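Local atomic coordinates of ectonucleoside triphosphate diphosphohydrolase 4 (Homo sapiens, PDB entry 6WG5), a protein that belongs to the GDA1/CD39 family, whose members share the two-lobed fold of the actin-like superfamily. Residues M76-K79 / N80-V84; I484-R487 / T488-L491; G399-A403 / A404-K408; W448-E451 / V452-G456. All blocks are in the same frame, centred on the assembly; numbering follows the deposited sequence.

Interaction 1. Residues M76-K79 / N80-V84; sequences MRDK and NRKPV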
loop_
_atom_site.group_PDB
_atom_site.type_symbol
_atom_site.label_atom_id
_atom_site.label_comp_id
_atom_site.label_asym_id
_atom_site.label_seq_id
_atom_site.Cartn_x
_atom_site.Cartn_y
_atom_site.Cartn_z
ATOM N N MET A 76 17.480 -8.321 -7.399
ATOM C CA MET A 76 18.864 -8.586 -7.759
ATOM C C MET A 76 19.796 -8.017 -6.696
ATOM O O MET A 76 19.504 -7.001 -6.057
ATOM C CB MET A 76 19.189 -7.982 -9.124
ATOM C CG MET A 76 20.545 -8.399 -9.665
ATOM S SD MET A 76 20.949 -7.625 -11.239
ATOM C CE MET A 76 22.513 -8.421 -11.599
ATOM N N ARG A 77 20.931 -8.686 -6.506
ATOM C CA ARG A 77 21.909 -8.320 -5.488
ATOM C C ARG A 77 23.240 -8.026 -6.164
ATOM O O ARG A 77 23.779 -8.879 -6.877
ATOM C CB ARG A 77 22.063 -9.442 -4.458
ATOM C CG ARG A 77 20.855 -9.615 -3.553
ATOM C CD ARG A 77 20.804 -8.522 -2.503
ATOM N NE ARG A 77 19.539 -8.505 -1.774
ATOM C CZ ARG A 77 19.310 -7.771 -0.690
ATOM N NH1 ARG A 77 20.267 -6.999 -0.189
ATOM N NH2 ARG A 77 18.128 -7.816 -0.095
ATOM N N ASP A 78 23.769 -6.825 -5.938
ATOM C CA ASP A 78 25.024 -6.426 -6.555
ATOM C C ASP A 78 26.198 -7.088 -5.835
ATOM O O ASP A 78 26.027 -7.898 -4.919
ATOM C CB ASP A 78 25.162 -4.902 -6.558
ATOM C CG ASP A 78 25.227 -4.307 -5.159
ATOM O OD1 ASP A 78 25.349 -5.067 -4.176
ATOM O OD2 ASP A 78 25.166 -3.065 -5.045
ATOM N N LYS A 79 27.414 -6.733 -6.258
ATOM C CA LYS A 79 28.604 -7.314 -5.648
ATOM C C LYS A 79 28.709 -6.955 -4.172
ATOM O O LYS A 79 29.284 -7.719 -3.388
ATOM C CB LYS A 79 29.855 -6.858 -6.401
ATOM C CG LYS A 79 30.010 -5.349 -6.512
ATOM C CD LYS A 79 31.260 -4.983 -7.297
ATOM C CE LYS A 79 31.369 -3.483 -7.509
ATOM N NZ LYS A 79 32.663 -3.104 -8.142
ATOM N N ASN A 80 28.164 -5.806 -3.771
ATOM C CA ASN A 80 28.141 -5.417 -2.365
ATOM C C ASN A 80 27.008 -6.075 -1.589
ATOM O O ASN A 80 26.850 -5.789 -0.398
ATOM C CB ASN A 80 28.023 -3.896 -2.237
ATOM C CG ASN A 80 29.205 -3.164 -2.838
ATOM O OD1 ASN A 80 30.287 -3.730 -2.994
ATOM N ND2 ASN A 80 29.004 -1.895 -3.174
ATOM N N ARG A 81 26.222 -6.940 -2.230
ATOM C CA ARG A 81 25.101 -7.622 -1.583
ATOM C C ARG A 81 23.999 -6.632 -1.201
ATOM O O ARG A 81 23.402 -6.730 -0.129
ATOM C CB ARG A 81 25.567 -8.417 -0.360
ATOM C CG ARG A 81 26.715 -9.372 -0.654
ATOM C CD ARG A 81 26.734 -10.546 0.313
ATOM N NE ARG A 81 26.559 -10.124 1.700
ATOM C CZ ARG A 81 27.507 -9.556 2.439
ATOM N NH1 ARG A 81 28.711 -9.327 1.926
ATOM N NH2 ARG A 81 27.250 -9.210 3.693
ATOM N N LYS A 82 23.731 -5.675 -2.089
ATOM C CA LYS A 82 22.687 -4.682 -1.903
ATOM C C LYS A 82 21.629 -4.820 -2.992
ATOM O O LYS A 82 21.938 -5.251 -4.108
ATOM C CB LYS A 82 23.260 -3.259 -1.942
ATOM C CG LYS A 82 24.313 -2.977 -0.888
ATOM C CD LYS A 82 23.729 -3.013 0.515
ATOM C CE LYS A 82 24.784 -2.681 1.556
ATOM N NZ LYS A 82 24.227 -2.683 2.935
ATOM N N PRO A 83 20.380 -4.453 -2.708
ATOM C CA PRO A 83 19.347 -4.522 -3.748
ATOM C C PRO A 83 19.642 -3.545 -4.877
ATOM O O PRO A 83 19.968 -2.379 -4.644
ATOM C CB PRO A 83 18.061 -4.160 -2.997
ATOM C CG PRO A 83 18.515 -3.351 -1.837
ATOM C CD PRO A 83 19.853 -3.909 -1.444
ATOM N N VAL A 84 19.530 -4.035 -6.110
ATOM C CA VAL A 84 19.801 -3.232 -7.297
ATOM C C VAL A 84 18.672 -2.229 -7.494
ATOM O O VAL A 84 17.696 -2.508 -8.198
ATOM C CB VAL A 84 19.972 -4.128 -8.537
ATOM C CG1 VAL A 84 20.186 -3.289 -9.793
ATOM C CG2 VAL A 84 21.131 -5.095 -8.330
#
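D78 and K82 lie side by side where the chain reverses between strand 74-75 and strand 85-88, and the aspartate OD1 turns in toward the backbone amides of the bend. With CG lodged between its own backbone N and carbonyl carbon (chi1 64°), the carboxylate folds back over the turn and OD1 takes the amide of K82, K82 N to D78 OD1 being 2.7 Å; the N-H arrives from above the carboxylate plane. In return D78 N bonds K82 O at 3.0 Å. Residues D78 to R81 form a type I turn and R81 has positive phi, the geometry of a hairpin with a G1-type bulge. R77 bends at chi2 (-76°), which brings one face of its guanidinium against P83, off centre, so that P83 CD is 3.4 Å from NH1, while R77 NH1 donates to R81 O at 3.1 Å. At the open ends V84 N bonds M76 O at 3.0 Å, and V84 CG2 packs on M76 CB at 3.6 Å, both residues resting on V57 of strand 53-61. Backbone bonds thus set the hairpin, and the D78 carboxylate and R77 guanidinium add side-chain bonds to the amide of K82 and the carbonyl of R81.

Interaction 2. Residues I484-R487 / T488-L491; sequences ILYR and TRFL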
loop_
_atom_site.group_PDB
_atom_site.type_symbol
_atom_site.label_atom_id
_atom_site.label_comp_id
_atom_site.label_asym_id
_atom_site.label_seq_id
_atom_site.Cartn_x
_atom_site.Cartn_y
_atom_site.Cartn_z
ATOM N N ILE A 484 5.900 -7.145 -11.357
ATOM C CA ILE A 484 6.735 -8.064 -12.128
ATOM C C ILE A 484 6.194 -9.483 -12.020
ATOM O O ILE A 484 6.201 -10.243 -12.995
ATOM C CB ILE A 484 8.201 -7.979 -11.660
ATOM C CG1 ILE A 484 9.118 -8.767 -12.598
ATOM C CG2 ILE A 484 8.356 -8.494 -10.235
ATOM C CD1 ILE A 484 9.523 -8.004 -13.830
ATOM N N LEU A 485 5.711 -9.860 -10.835
ATOM C CA LEU A 485 5.203 -11.214 -10.645
ATOM C C LEU A 485 3.972 -11.462 -11.505
ATOM O O LEU A 485 3.797 -12.555 -12.055
ATOM C CB LEU A 485 4.887 -11.444 -9.166
ATOM C CG LEU A 485 4.586 -12.876 -8.726
ATOM C CD1 LEU A 485 5.786 -13.784 -8.955
ATOM C CD2 LEU A 485 4.174 -12.895 -7.261
ATOM N N TYR A 486 3.110 -10.452 -11.642
ATOM C CA TYR A 486 1.908 -10.609 -12.451
ATOM C C TYR A 486 2.221 -10.545 -13.942
ATOM O O TYR A 486 1.656 -11.312 -14.728
ATOM C CB TYR A 486 0.879 -9.541 -12.079
ATOM C CG TYR A 486 -0.452 -9.724 -12.773
ATOM C CD1 TYR A 486 -0.825 -8.909 -13.834
ATOM C CD2 TYR A 486 -1.330 -10.722 -12.377
ATOM C CE1 TYR A 486 -2.036 -9.079 -14.474
ATOM C CE2 TYR A 486 -2.544 -10.899 -13.011
ATOM C CZ TYR A 486 -2.892 -10.076 -14.059
ATOM O OH TYR A 486 -4.103 -10.250 -14.692
ATOM N N ARG A 487 3.119 -9.644 -14.353
ATOM C CA ARG A 487 3.404 -9.493 -15.777
ATOM C C ARG A 487 4.153 -10.696 -16.341
ATOM O O ARG A 487 4.001 -11.014 -17.525
ATOM C CB ARG A 487 4.199 -8.210 -16.026
ATOM C CG ARG A 487 3.461 -6.911 -15.675
ATOM C CD ARG A 487 2.121 -6.785 -16.396
ATOM N NE ARG A 487 2.248 -6.932 -17.845
ATOM C CZ ARG A 487 2.441 -5.926 -18.697
ATOM N NH1 ARG A 487 2.532 -4.674 -18.261
ATOM N NH2 ARG A 487 2.542 -6.175 -19.996
ATOM N N THR A 488 4.956 -11.379 -15.522
ATOM C CA THR A 488 5.752 -12.514 -15.972
ATOM C C THR A 488 5.084 -13.853 -15.675
ATOM O O THR A 488 5.740 -14.896 -15.757
ATOM C CB THR A 488 7.140 -12.481 -15.328
ATOM O OG1 THR A 488 7.019 -12.567 -13.903
ATOM C CG2 THR A 488 7.881 -11.208 -15.695
ATOM N N ARG A 489 3.790 -13.850 -15.349
ATOM C CA ARG A 489 3.145 -15.057 -14.842
ATOM C C ARG A 489 3.059 -16.172 -15.878
ATOM O O ARG A 489 2.826 -17.327 -15.502
ATOM C CB ARG A 489 1.745 -14.718 -14.330
ATOM C CG ARG A 489 0.757 -14.304 -15.410
ATOM C CD ARG A 489 -0.424 -13.574 -14.794
ATOM N NE ARG A 489 -1.552 -13.419 -15.709
ATOM C CZ ARG A 489 -1.704 -12.409 -16.562
ATOM N NH1 ARG A 489 -2.777 -12.361 -17.338
ATOM N NH2 ARG A 489 -0.791 -11.450 -16.647
ATOM N N PHE A 490 3.240 -15.868 -17.163
ATOM C CA PHE A 490 3.131 -16.880 -18.206
ATOM C C PHE A 490 4.471 -17.483 -18.608
ATOM O O PHE A 490 4.480 -18.524 -19.273
ATOM C CB PHE A 490 2.444 -16.292 -19.447
ATOM C CG PHE A 490 0.979 -16.015 -19.257
ATOM C CD1 PHE A 490 0.141 -16.982 -18.721
ATOM C CD2 PHE A 490 0.441 -14.787 -19.606
ATOM C CE1 PHE A 490 -1.205 -16.731 -18.541
ATOM C CE2 PHE A 490 -0.904 -14.529 -19.428
ATOM C CZ PHE A 490 -1.727 -15.503 -18.894
ATOM N N LEU A 491 5.589 -16.870 -18.229
ATOM C CA LEU A 491 6.894 -17.421 -18.580
ATOM C C LEU A 491 7.037 -18.900 -18.251
ATOM O O LEU A 491 7.611 -19.632 -19.074
ATOM C CB LEU A 491 8.002 -16.621 -17.878
ATOM C CG LEU A 491 8.307 -15.224 -18.424
ATOM C CD1 LEU A 491 9.417 -14.585 -17.604
ATOM C CD2 LEU A 491 8.696 -15.268 -19.900
HETATM O O HOH W 1 5.708 -14.307 -12.429
HETATM O O HOH W 2 3.801 -13.474 -18.587
#
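The carbonyl oxygen of I484 is gripped twice by T488, the residue at which the chain leaves helix 479-487. T488 N closes the last helical bond to it at 3.0 Å, and the hydroxyl follows, T488 OG1 to I484 O being 2.6 Å; the two donors come from opposite faces of the carbonyl plane. OG1 can bend back in this way because it stands between its own backbone N and carbonyl carbon (chi1 61°), a placement that turns CG2 toward the I484 side chain. A water also donates to OG1 and to L485 O, so a carbonyl of the final turn is bonded after the helix has run out. This is a helix C-terminus passing directly into a type I turn, T488 to L491, and a second water spans the junction between R487 O and F490 N. R489 NH2 meets Y486 O at 3.1 Å in a nearly straight bond (173°), the oxygen lying at the edge of the guanidinium, whereas the amide R489 N reaches the same atom only weakly. The guanidinium then lies flat on the tyrosine ring, planes 8° apart and CZ 4.0 Å from the ring centroid, a cation-pi stack. Over the opposite face of the R489 guanidinium, F490 CE2 lies 3.5 Å from the plane. Deeper in, I484 and L485 turn to Y128 of strand 127-131 and I181 of helix 172-186.

Interaction 3. Residues G399-A403 / A404-K408; sequences GDYNA and AKFTK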
loop_
_atom_site.group_PDB
_atom_site.type_symbol
_atom_site.label_atom_id
_atom_site.label_comp_id
_atom_site.label_asym_id
_atom_site.label_seq_id
_atom_site.Cartn_x
_atom_site.Cartn_y
_atom_site.Cartn_z
ATOM N N GLY A 399 3.573 -3.630 16.179
ATOM C CA GLY A 399 3.425 -5.064 16.026
ATOM C C GLY A 399 1.993 -5.519 16.220
ATOM O O GLY A 399 1.061 -4.861 15.748
ATOM N N ASP A 400 1.803 -6.635 16.919
ATOM C CA ASP A 400 0.462 -7.161 17.136
ATOM C C ASP A 400 -0.394 -6.136 17.868
ATOM O O ASP A 400 -0.050 -5.692 18.969
ATOM C CB ASP A 400 0.528 -8.468 17.922
ATOM C CG ASP A 400 1.168 -9.594 17.129
ATOM O OD1 ASP A 400 1.320 -9.447 15.897
ATOM O OD2 ASP A 400 1.508 -10.633 17.738
ATOM N N TYR A 401 -1.508 -5.766 17.249
ATOM C CA TYR A 401 -2.394 -4.750 17.794
ATOM C C TYR A 401 -3.311 -5.344 18.854
ATOM O O TYR A 401 -3.798 -6.469 18.718
ATOM C CB TYR A 401 -3.223 -4.134 16.667
ATOM C CG TYR A 401 -4.302 -3.183 17.124
ATOM C CD1 TYR A 401 -4.002 -1.869 17.448
ATOM C CD2 TYR A 401 -5.625 -3.595 17.213
ATOM C CE1 TYR A 401 -4.983 -0.993 17.858
ATOM C CE2 TYR A 401 -6.617 -2.724 17.623
ATOM C CZ TYR A 401 -6.289 -1.425 17.943
ATOM O OH TYR A 401 -7.265 -0.549 18.348
ATOM N N ASN A 402 -3.538 -4.577 19.919
ATOM C CA ASN A 402 -4.479 -4.949 20.974
ATOM C C ASN A 402 -5.205 -3.683 21.405
ATOM O O ASN A 402 -4.587 -2.770 21.961
ATOM C CB ASN A 402 -3.764 -5.602 22.155
ATOM C CG ASN A 402 -4.713 -5.967 23.278
ATOM O OD1 ASN A 402 -5.072 -5.124 24.099
ATOM N ND2 ASN A 402 -5.125 -7.228 23.321
ATOM N N ALA A 403 -6.514 -3.630 21.151
ATOM C CA ALA A 403 -7.271 -2.404 21.385
ATOM C C ALA A 403 -7.135 -1.933 22.828
ATOM O O ALA A 403 -6.839 -0.760 23.084
ATOM C CB ALA A 403 -8.741 -2.622 21.027
ATOM N N ALA A 404 -7.348 -2.835 23.787
ATOM C CA ALA A 404 -7.293 -2.445 25.193
ATOM C C ALA A 404 -5.947 -1.820 25.536
ATOM O O ALA A 404 -5.887 -0.738 26.133
ATOM C CB ALA A 404 -7.565 -3.656 26.087
ATOM N N LYS A 405 -4.853 -2.488 25.168
ATOM C CA LYS A 405 -3.528 -1.961 25.474
ATOM C C LYS A 405 -3.261 -0.658 24.736
ATOM O O LYS A 405 -2.560 0.216 25.259
ATOM C CB LYS A 405 -2.457 -2.988 25.116
ATOM C CG LYS A 405 -2.491 -4.250 25.958
ATOM C CD LYS A 405 -1.488 -5.264 25.440
ATOM C CE LYS A 405 -1.410 -6.487 26.332
ATOM N NZ LYS A 405 -0.390 -7.447 25.832
ATOM N N PHE A 406 -3.803 -0.511 23.528
ATOM C CA PHE A 406 -3.558 0.695 22.746
ATOM C C PHE A 406 -4.332 1.881 23.308
ATOM O O PHE A 406 -3.764 2.959 23.525
ATOM C CB PHE A 406 -3.929 0.448 21.284
ATOM C CG PHE A 406 -3.960 1.696 20.451
ATOM C CD1 PHE A 406 -2.790 2.240 19.951
ATOM C CD2 PHE A 406 -5.161 2.322 20.167
ATOM C CE1 PHE A 406 -2.817 3.386 19.185
ATOM C CE2 PHE A 406 -5.194 3.471 19.401
ATOM C CZ PHE A 406 -4.021 4.003 18.910
ATOM N N THR A 407 -5.634 1.704 23.550
ATOM C CA THR A 407 -6.448 2.810 24.046
ATOM C C THR A 407 -5.930 3.317 25.384
ATOM O O THR A 407 -5.929 4.526 25.639
ATOM C CB THR A 407 -7.911 2.383 24.172
ATOM O OG1 THR A 407 -8.001 1.188 24.959
ATOM C CG2 THR A 407 -8.517 2.140 22.798
ATOM N N LYS A 408 -5.485 2.408 26.253
ATOM C CA LYS A 408 -4.934 2.821 27.540
ATOM C C LYS A 408 -3.683 3.668 27.347
ATOM O O LYS A 408 -3.578 4.776 27.885
ATOM C CB LYS A 408 -4.627 1.590 28.393
ATOM C CG LYS A 408 -4.120 1.905 29.789
ATOM C CD LYS A 408 -3.925 0.629 30.589
ATOM C CE LYS A 408 -3.491 0.912 32.018
ATOM N NZ LYS A 408 -3.377 -0.343 32.816
HETATM O O HOH W 3 -7.900 -5.372 23.379
#
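N402 reaches across to K405 and caps the helix that begins at A403. Its CB lies against the lysine methylenes, N402 CB to K405 CD being 4.0 Å, and its CG comes equally near them, 3.9 Å from K405 CG. Setting CG opposite the backbone N (chi1 179°) swings the amide over the helix start, where OD1 accepts from K405 N at 2.9 Å in a nearly straight bond within the carbonyl plane. This is the classical N-cap bond. A bridging water donates weakly to the same OD1 and accepts from A404 N, giving a partner to another amide of the first turn. The backbone then takes over: N402 O receives F406 N at 2.9 Å and A403 O receives T407 N at 2.8 Å. Just before the cap, Y401 CE1 touches F406 CB at 3.9 Å, and the two rings stand oblique, planes 50° apart. Y401 also ties the segment to its surroundings, with its hydroxyl bonded to H454 and its ring against M449 and F450 of helix 436-456. Its backbone pairs the loop with L466 of edge strand 466-468, while the first turn of helix 403-414 packs on helix 436-456 through F406 on S446 and T407 on F450.

Interaction 4. Residues W448-E451 / V452-G456; sequences WMFE and VFHRG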
loop_
_atom_site.group_PDB
_atom_site.type_symbol
_atom_site.label_atom_id
_atom_site.label_comp_id
_atom_site.label_asym_id
_atom_site.label_seq_id
_atom_site.Cartn_x
_atom_site.Cartn_y
_atom_site.Cartn_z
ATOM N N TRP A 448 -7.906 8.985 15.363
ATOM C CA TRP A 448 -8.359 8.783 13.992
ATOM C C TRP A 448 -8.060 7.362 13.531
ATOM O O TRP A 448 -8.917 6.692 12.944
ATOM C CB TRP A 448 -7.691 9.810 13.078
ATOM C CG TRP A 448 -8.078 9.691 11.639
ATOM C CD1 TRP A 448 -7.292 9.254 10.614
ATOM C CD2 TRP A 448 -9.347 10.020 11.061
ATOM N NE1 TRP A 448 -7.991 9.293 9.430
ATOM C CE2 TRP A 448 -9.256 9.757 9.678
ATOM C CE3 TRP A 448 -10.550 10.510 11.576
ATOM C CZ2 TRP A 448 -10.321 9.962 8.806
ATOM C CZ3 TRP A 448 -11.607 10.719 10.708
ATOM C CH2 TRP A 448 -11.486 10.444 9.339
ATOM N N MET A 449 -6.847 6.882 13.803
ATOM C CA MET A 449 -6.501 5.499 13.486
ATOM C C MET A 449 -7.492 4.534 14.125
ATOM O O MET A 449 -7.984 3.605 13.476
ATOM C CB MET A 449 -5.079 5.200 13.967
ATOM C CG MET A 449 -4.452 3.961 13.354
ATOM S SD MET A 449 -3.502 2.991 14.547
ATOM C CE MET A 449 -4.814 2.052 15.321
ATOM N N PHE A 450 -7.799 4.750 15.406
ATOM C CA PHE A 450 -8.676 3.837 16.129
ATOM C C PHE A 450 -10.076 3.817 15.529
ATOM O O PHE A 450 -10.692 2.752 15.404
ATOM C CB PHE A 450 -8.729 4.239 17.603
ATOM C CG PHE A 450 -9.549 3.314 18.456
ATOM C CD1 PHE A 450 -8.964 2.230 19.083
ATOM C CD2 PHE A 450 -10.905 3.532 18.633
ATOM C CE1 PHE A 450 -9.716 1.377 19.868
ATOM C CE2 PHE A 450 -11.662 2.683 19.415
ATOM C CZ PHE A 450 -11.066 1.604 20.036
ATOM N N GLU A 451 -10.596 4.988 15.152
ATOM C CA GLU A 451 -11.967 5.080 14.665
ATOM C C GLU A 451 -12.092 4.586 13.229
ATOM O O GLU A 451 -13.035 3.858 12.904
ATOM C CB GLU A 451 -12.465 6.520 14.776
ATOM C CG GLU A 451 -12.767 6.953 16.199
ATOM C CD GLU A 451 -13.925 6.184 16.803
ATOM O OE1 GLU A 451 -14.762 5.673 16.033
ATOM O OE2 GLU A 451 -13.999 6.082 18.044
ATOM N N VAL A 452 -11.170 4.988 12.352
ATOM C CA VAL A 452 -11.161 4.467 10.987
ATOM C C VAL A 452 -11.172 2.945 11.007
ATOM O O VAL A 452 -11.886 2.298 10.232
ATOM C CB VAL A 452 -9.942 5.013 10.220
ATOM C CG1 VAL A 452 -9.795 4.335 8.859
ATOM C CG2 VAL A 452 -10.059 6.515 10.050
ATOM N N PHE A 453 -10.387 2.353 11.906
ATOM C CA PHE A 453 -10.253 0.902 11.952
ATOM C C PHE A 453 -11.524 0.244 12.477
ATOM O O PHE A 453 -12.099 -0.631 11.820
ATOM C CB PHE A 453 -9.047 0.536 12.820
ATOM C CG PHE A 453 -8.733 -0.935 12.857
ATOM C CD1 PHE A 453 -8.363 -1.610 11.706
ATOM C CD2 PHE A 453 -8.777 -1.633 14.052
ATOM C CE1 PHE A 453 -8.063 -2.961 11.742
ATOM C CE2 PHE A 453 -8.478 -2.983 14.097
ATOM C CZ PHE A 453 -8.119 -3.646 12.940
ATOM N N HIS A 454 -11.989 0.662 13.656
ATOM C CA HIS A 454 -13.042 -0.064 14.355
ATOM C C HIS A 454 -14.451 0.368 13.975
ATOM O O HIS A 454 -15.391 -0.400 14.203
ATOM C CB HIS A 454 -12.869 0.086 15.867
ATOM C CG HIS A 454 -11.716 -0.692 16.419
ATOM N ND1 HIS A 454 -11.673 -2.069 16.397
ATOM C CD2 HIS A 454 -10.565 -0.288 17.003
ATOM C CE1 HIS A 454 -10.542 -2.480 16.941
ATOM N NE2 HIS A 454 -9.854 -1.418 17.320
ATOM N N ARG A 455 -14.633 1.565 13.419
ATOM C CA ARG A 455 -15.969 2.005 13.032
ATOM C C ARG A 455 -16.009 2.446 11.576
ATOM O O ARG A 455 -17.064 2.391 10.937
ATOM C CB ARG A 455 -16.451 3.131 13.950
ATOM C CG ARG A 455 -17.235 2.611 15.148
ATOM C CD ARG A 455 -18.053 3.691 15.838
ATOM N NE ARG A 455 -17.228 4.594 16.633
ATOM C CZ ARG A 455 -17.695 5.367 17.610
ATOM N NH1 ARG A 455 -18.983 5.344 17.925
ATOM N NH2 ARG A 455 -16.870 6.160 18.282
ATOM N N GLY A 456 -14.875 2.880 11.038
ATOM C CA GLY A 456 -14.790 3.121 9.615
ATOM C C GLY A 456 -14.911 1.820 8.852
ATOM O O GLY A 456 -15.817 1.652 8.030
#
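E451 and R455, one helical turn apart, lie side by side in a bidentate salt bridge. The arginine presents its NE edge: R455 NE meets E451 OE1 at 2.8 Å, on the syn lone pair, and R455 NH2 meets E451 OE2 at 2.9 Å, somewhat out of the carboxylate plane. The two flat groups are not coplanar but twisted 47° apart. Another pair one turn apart is apolar. V452 CG2 sits over the W448 indole, 3.5 Å from the centroid of the five-membered ring, a CH-pi contact made possible because the tryptophan CG is opposite its backbone N (chi1 180°) and the ring folds along the helix. In the third pair H454 CD2 comes down on the face of F450, 3.4 Å from F450 CE1, with the rings oblique. Beneath these side chains the backbone keeps normal helical bonds until the end, where E451 O is shared: R455 N and G456 N both donate to it at 2.8 Å. The second of these bonds spans five residues, the mark of a pi-type turn closing the helix. In the next shell R349 forms a further salt bridge with E451 OE2, and F281 O and F459 O accept from W448 NE1 and H454 ND1. Helix 436-456 thereby ends in a largely buried position, with W448 and V452 on M225 and F453 on L223 of strand 221-225, helix 345-352 beside R455, and helix 403-414 against F450.

How the interactions relate
Along the chain the order is interaction 1, 3, 4, then 2, but in space they form two groups. Interactions 3 and 4 have centres about 13 Å apart and touch, T407 of helix 403-414 packing on F450 of helix 436-456; both adjoin the sheet that contains strands 221-225 and 466-468. Interactions 1 and 2, centres about 22 Å apart and not touching, both rest on strand 53-61 of the other sheet. Centres in different groups lie about 36 to 40 Å apart. Helix 479-487 therefore brings the chain back to the first sheet after the second has been completed, so residues near both ends of the family region build one half of the fold.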